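Glucose import ATP-binding protein GlcV (Sulfolobus solfataricus, PDB 1OXX) hydrolyses ATP to energise glucose uptake, as the ATP-binding subunit of an archaeal ABC transporter. Local coordinates at residues A52-P57 / I84-Q89; I26-G31 / G191-V196. The protein carries 1 engineered substitution. All blocks are in the same frame, centred on the assembly; numbering follows the deposited sequence.

Both contacts lie in the ABC-ATPase domain. Both reach the same mixed, mainly parallel core sheet. Contact 1 (52-57 with 84-89) sets the end of helix 41-52 against strand 84-88, at one edge of that sheet. Contact 2 (26-31 with 191-196) sets the end of strand 18-28, from an antiparallel sheet of the same domain, beside the start of strand 193-198. Their centres are 14 Å apart, their nearest atoms about 7 Å. The probable ATP site lies nearer contact 1, which contains Gln89, an inferred ATP ligand. Side chain to side chain, Phe88 is about 7 Å from Thr45, and Leu195 of contact 2 about 9 Å from Lys44. Thr45 and Lys44 belong to the inferred ATP-binding P-loop.

Contact 1 of 2, residues A52-P57 / I84-Q89; sequences AGLDVP and IGMVFQ
Met86 reaches from strand 84-88 to Ala52 and Leu54, and its atoms meet a different neighbour at each step. Its CB stands over the centre of the Phe88 ring, 3.9 Å above the plane. CG follows, with Ile84 CG2 3.9 Å away. SD does the crossing: it lies 4.0 Å from Ala52 CB and 4.1 Å from Leu54 CD1. The chain then bends (chi3 -73°), and this turns CE away from the Phe88 ring. Phe88 meets the other segment with its ring edge. Leu54 CD1 approaches CE2 of Phe88 at 4.1 Å near the ring plane, and Ala52 CB also lies at the edge. Ile84 closes the other end, where its CD1 packs 3.7 Å from the backbone O of Ala52. No hydrogen bond links the two segments; the side chains meet by apolar packing. Ala52 ends helix 41-52, and Gly53, with positive phi, is the C' residue of the Schellman motif that closes it, with Leu54 N bonded to the O of Arg49. Strand 84-88 is one of the two outermost strands of the core sheet within this chain. Its neighbour 161-165 brings Leu163 against both Ala52 and Ile84, while Met86 also touches Trp91 in a loop.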
ATOM      1  N   ALA A  52      -7.524  -5.862  14.639  1.00  6.24           N
ATOM      2  CA  ALA A  52      -7.705  -4.977  15.796  1.00  7.64           C
ATOM      3  C   ALA A  52      -8.639  -5.564  16.840  1.00  7.99           C
ATOM      4  O   ALA A  52      -8.523  -5.270  18.026  1.00  9.58           O
ATOM      5  CB  ALA A  52      -8.219  -3.625  15.353  1.00  6.68           C
ATOM      6  N   GLY A  53      -9.570  -6.401  16.409  1.00  5.39           N
ATOM      7  CA  GLY A  53     -10.546  -6.967  17.319  1.00  5.06           C
ATOM      8  C   GLY A  53     -11.859  -6.192  17.279  1.00  7.94           C
ATOM      9  O   GLY A  53     -12.739  -6.409  18.112  1.00 12.09           O
ATOM     10  N   LEU A  54     -11.991  -5.293  16.311  1.00  7.08           N
ATOM     11  CA  LEU A  54     -13.227  -4.523  16.112  1.00  9.73           C
ATOM     12  C   LEU A  54     -14.247  -5.345  15.322  1.00 11.73           C
ATOM     13  O   LEU A  54     -15.436  -5.004  15.242  1.00 12.22           O
ATOM     14  CB  LEU A  54     -12.927  -3.199  15.408  1.00  9.05           C
ATOM     15  CG  LEU A  54     -12.045  -2.249  16.228  1.00 15.32           C
ATOM     16  CD1 LEU A  54     -11.558  -1.094  15.388  1.00 16.25           C
ATOM     17  CD2 LEU A  54     -12.812  -1.751  17.449  1.00 15.77           C
ATOM     18  N   ASP A  55     -13.758  -6.420  14.716  1.00  9.19           N
ATOM     19  CA  ASP A  55     -14.593  -7.382  14.025  1.00  8.14           C
ATOM     20  C   ASP A  55     -13.946  -8.748  14.224  1.00  9.82           C
ATOM     21  O   ASP A  55     -12.864  -8.846  14.811  1.00  9.21           O
ATOM     22  CB  ASP A  55     -14.720  -7.032  12.547  1.00  9.35           C
ATOM     23  CG  ASP A  55     -15.941  -7.669  11.891  1.00 17.53           C
ATOM     24  OD1 ASP A  55     -16.609  -8.533  12.514  1.00 14.20           O
ATOM     25  OD2 ASP A  55     -16.304  -7.353  10.744  1.00 24.80           O
ATOM     26  N   VAL A  56     -14.619  -9.797  13.767  1.00  8.06           N
ATOM     27  CA  VAL A  56     -14.127 -11.158  13.915  1.00  5.34           C
ATOM     28  C   VAL A  56     -14.245 -11.948  12.626  1.00  7.49           C
ATOM     29  O   VAL A  56     -15.082 -11.630  11.783  1.00  8.39           O
ATOM     30  CB  VAL A  56     -14.907 -11.918  15.006  1.00 10.79           C
ATOM     31  CG1 VAL A  56     -14.675 -11.274  16.371  1.00 14.36           C
ATOM     32  CG2 VAL A  56     -16.380 -11.963  14.683  1.00 10.71           C
ATOM     33  N   PRO A  57     -13.406 -12.963  12.462  1.00  7.47           N
ATOM     34  CA  PRO A  57     -13.545 -13.852  11.308  1.00  5.75           C
ATOM     35  C   PRO A  57     -14.899 -14.542  11.367  1.00  7.17           C
ATOM     36  O   PRO A  57     -15.384 -14.881  12.457  1.00  7.51           O
ATOM     37  CB  PRO A  57     -12.440 -14.889  11.505  1.00  7.57           C
ATOM     38  CG  PRO A  57     -11.483 -14.270  12.479  1.00  9.50           C
ATOM     39  CD  PRO A  57     -12.287 -13.355  13.330  1.00  8.74           C
ATOM     40  N   ILE A  84      -2.512  -3.239  21.218  1.00  6.26           N
ATOM     41  CA  ILE A  84      -2.542  -2.624  19.901  1.00  3.72           C
ATOM     42  C   ILE A  84      -2.646  -1.111  19.982  1.00  7.12           C
ATOM     43  O   ILE A  84      -3.270  -0.569  20.911  1.00 11.43           O
ATOM     44  CB  ILE A  84      -3.722  -3.141  19.092  1.00  4.75           C
ATOM     45  CG1 ILE A  84      -3.603  -4.644  18.903  1.00  7.32           C
ATOM     46  CG2 ILE A  84      -3.773  -2.478  17.732  1.00 14.79           C
ATOM     47  CD1 ILE A  84      -4.794  -5.257  18.195  1.00 12.89           C
ATOM     48  N   GLY A  85      -1.981  -0.453  19.059  1.00  5.20           N
ATOM     49  CA  GLY A  85      -2.123   0.973  18.838  1.00  7.45           C
ATOM     50  C   GLY A  85      -2.678   1.147  17.440  1.00  6.90           C
ATOM     51  O   GLY A  85      -2.182   0.520  16.501  1.00  7.33           O
ATOM     52  N   MET A  86      -3.706   1.974  17.303  1.00  4.22           N
ATOM     53  CA  MET A  86      -4.380   2.160  16.023  1.00  5.99           C
ATOM     54  C   MET A  86      -4.254   3.590  15.507  1.00  7.53           C
ATOM     55  O   MET A  86      -4.556   4.536  16.237  1.00  6.81           O
ATOM     56  CB  MET A  86      -5.866   1.822  16.166  1.00 10.89           C
ATOM     57  CG  MET A  86      -6.150   0.353  16.421  1.00 12.74           C
ATOM     58  SD  MET A  86      -7.870   0.021  16.856  1.00 15.09           S
ATOM     59  CE  MET A  86      -7.913   0.677  18.515  1.00 32.28           C
ATOM     60  N   VAL A  87      -3.836   3.731  14.254  1.00  6.48           N
ATOM     61  CA  VAL A  87      -3.810   5.018  13.560  1.00  9.41           C
ATOM     62  C   VAL A  87      -4.654   4.766  12.334  1.00  7.85           C
ATOM     63  O   VAL A  87      -4.166   4.204  11.354  1.00  9.45           O
ATOM     64  CB  VAL A  87      -2.428   5.432  13.117  1.00 14.17           C
ATOM     65  CG1 VAL A  87      -2.510   6.744  12.364  1.00 18.74           C
ATOM     66  CG2 VAL A  87      -1.508   5.554  14.321  1.00 14.10           C
ATOM     67  N   PHE A  88      -5.913   5.152  12.411  1.00 11.99           N
ATOM     68  CA  PHE A  88      -6.877   4.854  11.359  1.00  8.26           C
ATOM     69  C   PHE A  88      -7.435   6.162  10.861  1.00 15.23           C
ATOM     70  O   PHE A  88      -7.864   6.995  11.653  1.00 14.84           O
ATOM     71  CB  PHE A  88      -8.047   4.025  11.896  1.00 12.58           C
ATOM     72  CG  PHE A  88      -7.716   2.599  12.278  1.00 12.31           C
ATOM     73  CD1 PHE A  88      -6.489   2.028  12.009  1.00 12.52           C
ATOM     74  CD2 PHE A  88      -8.678   1.827  12.913  1.00 22.37           C
ATOM     75  CE1 PHE A  88      -6.235   0.721  12.354  1.00 15.21           C
ATOM     76  CE2 PHE A  88      -8.421   0.518  13.262  1.00 21.77           C
ATOM     77  CZ  PHE A  88      -7.206  -0.034  12.976  1.00 15.84           C
ATOM     78  N   GLN A  89      -7.485   6.324   9.549  1.00 11.57           N
ATOM     79  CA  GLN A  89      -8.014   7.553   8.975  1.00 17.01           C
ATOM     80  C   GLN A  89      -9.409   7.841   9.537  1.00 14.78           C
ATOM     81  O   GLN A  89      -9.766   8.999   9.768  1.00 22.13           O
ATOM     82  CB  GLN A  89      -8.047   7.466   7.449  1.00 19.24           C
ATOM     83  CG  GLN A  89      -8.533   8.759   6.795  1.00 25.93           C
ATOM     84  CD  GLN A  89      -8.359   8.781   5.287  1.00 40.26           C
ATOM     85  OE1 GLN A  89      -7.856   9.761   4.733  1.00 36.14           O
ATOM     86  NE2 GLN A  89      -8.781   7.711   4.619  1.00 26.17           N
TER

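Contact 2 of 2, residues I26-G31 / G191-V196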
ATOM      1  N   ILE A  26      -1.688 -15.975   6.721  1.00  4.74           N
ATOM      2  CA  ILE A  26      -0.450 -15.217   6.848  1.00  7.51           C
ATOM      3  C   ILE A  26       0.123 -15.444   8.227  1.00  4.77           C
ATOM      4  O   ILE A  26      -0.623 -15.477   9.199  1.00  5.07           O
ATOM      5  CB  ILE A  26      -0.681 -13.693   6.744  1.00  6.98           C
ATOM      6  CG1 ILE A  26      -1.671 -13.327   5.659  1.00 11.55           C
ATOM      7  CG2 ILE A  26       0.642 -12.983   6.523  1.00  8.86           C
ATOM      8  CD1 ILE A  26      -2.071 -11.855   5.705  1.00 13.60           C
ATOM      9  N   ASN A  27       1.439 -15.631   8.291  1.00  3.85           N
ATOM     10  CA  ASN A  27       2.160 -15.698   9.554  1.00  3.67           C
ATOM     11  C   ASN A  27       3.072 -14.480   9.598  1.00  5.16           C
ATOM     12  O   ASN A  27       4.075 -14.415   8.865  1.00  6.97           O
ATOM     13  CB  ASN A  27       3.002 -16.972   9.686  1.00  6.24           C
ATOM     14  CG  ASN A  27       2.186 -18.245   9.559  1.00  7.31           C
ATOM     15  OD1 ASN A  27       1.052 -18.326  10.038  1.00  7.20           O
ATOM     16  ND2 ASN A  27       2.788 -19.278   8.957  1.00  6.04           N
ATOM     17  N   ILE A  28       2.712 -13.475  10.397  1.00  5.15           N
ATOM     18  CA  ILE A  28       3.494 -12.241  10.537  1.00  6.70           C
ATOM     19  C   ILE A  28       4.401 -12.384  11.739  1.00  5.35           C
ATOM     20  O   ILE A  28       3.945 -12.693  12.832  1.00  7.52           O
ATOM     21  CB  ILE A  28       2.544 -11.033  10.718  1.00  7.50           C
ATOM     22  CG1 ILE A  28       1.634 -10.907   9.498  1.00  8.39           C
ATOM     23  CG2 ILE A  28       3.330  -9.753  10.910  1.00  8.14           C
ATOM     24  CD1 ILE A  28       0.561  -9.842   9.630  1.00 10.38           C
ATOM     25  N   GLU A  29       5.694 -12.175  11.529  1.00  6.31           N
ATOM     26  CA  GLU A  29       6.672 -12.394  12.581  1.00  6.03           C
ATOM     27  C   GLU A  29       6.794 -11.216  13.531  1.00  6.96           C
ATOM     28  O   GLU A  29       6.396 -10.095  13.234  1.00  7.38           O
ATOM     29  CB  GLU A  29       8.033 -12.695  11.949  1.00 10.16           C
ATOM     30  CG  GLU A  29       8.045 -13.993  11.148  1.00 11.95           C
ATOM     31  CD  GLU A  29       7.675 -15.221  11.970  1.00 18.54           C
ATOM     32  OE1 GLU A  29       7.996 -15.268  13.171  1.00 24.12           O
ATOM     33  OE2 GLU A  29       7.044 -16.150  11.411  1.00 17.57           O
ATOM     34  N   ASN A  30       7.317 -11.517  14.714  1.00  9.44           N
ATOM     35  CA  ASN A  30       7.549 -10.522  15.731  1.00  8.69           C
ATOM     36  C   ASN A  30       8.428  -9.408  15.187  1.00  7.21           C
ATOM     37  O   ASN A  30       9.537  -9.652  14.695  1.00  9.42           O
ATOM     38  CB  ASN A  30       8.227 -11.221  16.926  1.00 12.28           C
ATOM     39  CG  ASN A  30       8.522 -10.290  18.077  1.00 23.13           C
ATOM     40  OD1 ASN A  30       8.209 -10.602  19.226  1.00 43.15           O
ATOM     41  ND2 ASN A  30       9.150  -9.160  17.787  1.00 36.67           N
ATOM     42  N   GLY A  31       7.923  -8.179  15.264  1.00  7.02           N
ATOM     43  CA  GLY A  31       8.668  -7.005  14.857  1.00  7.38           C
ATOM     44  C   GLY A  31       8.678  -6.750  13.360  1.00  8.62           C
ATOM     45  O   GLY A  31       9.351  -5.827  12.884  1.00 10.57           O
ATOM     46  N   GLY A 191      10.314  -1.392  18.192  1.00  6.15           N
ATOM     47  CA  GLY A 191      10.396  -2.776  17.763  1.00  6.98           C
ATOM     48  C   GLY A 191       9.048  -3.453  17.634  1.00 10.26           C
ATOM     49  O   GLY A 191       8.977  -4.678  17.575  1.00  9.05           O
ATOM     50  N   VAL A 192       7.980  -2.660  17.580  1.00  7.91           N
ATOM     51  CA  VAL A 192       6.635  -3.221  17.469  1.00  5.04           C
ATOM     52  C   VAL A 192       6.431  -3.904  16.115  1.00  5.31           C
ATOM     53  O   VAL A 192       6.993  -3.505  15.113  1.00  6.74           O
ATOM     54  CB  VAL A 192       5.535  -2.136  17.587  1.00  8.69           C
ATOM     55  CG1 VAL A 192       5.474  -1.562  18.998  1.00 10.90           C
ATOM     56  CG2 VAL A 192       5.743  -1.046  16.579  1.00  8.19           C
ATOM     57  N   THR A 193       5.604  -4.930  16.103  1.00  5.75           N
ATOM     58  CA  THR A 193       5.115  -5.469  14.858  1.00  4.73           C
ATOM     59  C   THR A 193       4.263  -4.354  14.257  1.00  3.40           C
ATOM     60  O   THR A 193       3.585  -3.596  14.971  1.00  4.13           O
ATOM     61  CB  THR A 193       4.295  -6.710  15.141  1.00  3.82           C
ATOM     62  OG1 THR A 193       5.121  -7.694  15.789  1.00  5.74           O
ATOM     63  CG2 THR A 193       3.790  -7.381  13.835  1.00  5.56           C
ATOM     64  N   LEU A 194       4.259  -4.259  12.935  1.00  6.60           N
ATOM     65  CA  LEU A 194       3.538  -3.181  12.289  1.00  5.37           C
ATOM     66  C   LEU A 194       2.774  -3.732  11.100  1.00  9.38           C
ATOM     67  O   LEU A 194       3.331  -4.497  10.305  1.00  7.83           O
ATOM     68  CB  LEU A 194       4.519  -2.112  11.824  1.00  6.43           C
ATOM     69  CG  LEU A 194       3.878  -0.916  11.130  1.00  8.70           C
ATOM     70  CD1 LEU A 194       4.750   0.312  11.215  1.00 14.75           C
ATOM     71  CD2 LEU A 194       3.570  -1.264   9.689  1.00 11.64           C
ATOM     72  N   LEU A 195       1.513  -3.339  10.959  1.00  6.31           N
ATOM     73  CA  LEU A 195       0.706  -3.735   9.822  1.00  7.11           C
ATOM     74  C   LEU A 195       0.122  -2.452   9.244  1.00  7.55           C
ATOM     75  O   LEU A 195      -0.542  -1.684   9.956  1.00  7.09           O
ATOM     76  CB  LEU A 195      -0.430  -4.675  10.214  1.00  8.08           C
ATOM     77  CG  LEU A 195      -1.435  -5.067   9.121  1.00 10.31           C
ATOM     78  CD1 LEU A 195      -0.785  -5.869   8.023  1.00 13.04           C
ATOM     79  CD2 LEU A 195      -2.615  -5.841   9.712  1.00 13.88           C
ATOM     80  N   VAL A 196       0.353  -2.238   7.959  1.00  8.88           N
ATOM     81  CA  VAL A 196      -0.171  -1.054   7.281  1.00  6.45           C
ATOM     82  C   VAL A 196      -0.985  -1.512   6.092  1.00  8.62           C
ATOM     83  O   VAL A 196      -0.552  -2.383   5.333  1.00  9.51           O
ATOM     84  CB  VAL A 196       0.949  -0.102   6.844  1.00  7.48           C
ATOM     85  CG1 VAL A 196       1.930  -0.806   5.939  1.00  5.78           C
ATOM     86  CG2 VAL A 196       0.375   1.140   6.127  1.00  6.98           C
TER
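Thr193 receives the backbone of Gly31 on its hydroxyl. The N-H of Gly31 points almost straight at Thr193 OG1 (2.9 Å, 164°). The methyl goes to another partner: Thr193 CG2 meets Ile28 CG2 at 3.8 Å, the two side chains crossing at a slant. This division follows from chi1 of -61°, which puts OG1 beside the backbone N of Thr193 and CG2 anti to it. Gly31 CA also lies 3.6 Å from Gly191 O, a CA-H...O contact. A side chain on Gly31 would come close to that same oxygen. Deeper in, Ile28 CD1 makes a looser apolar contact with Leu195 CD1 at 4.5 Å.

The next shell holds these groups in place. Thr193 OG1 is also hydrogen-bonded to Val2 O, so the hydroxyl joins the N-terminal chain to the turn after strand 18-28. Glu29, in that turn, forms a salt bridge with Arg3. A valine in place of Thr193 would probably leave the Gly31 N-H and Val2 O without this shared partner and let the turn shift. Phe34 touches both Ile28 and Leu195, while Phe47 of helix 41-52 also packs on Leu195. The contact thus joins the antiparallel sheet that holds strand 18-28 to the core sheet that carries the P-loop, a pairing of sheets characteristic of the ABC-ATPase fold.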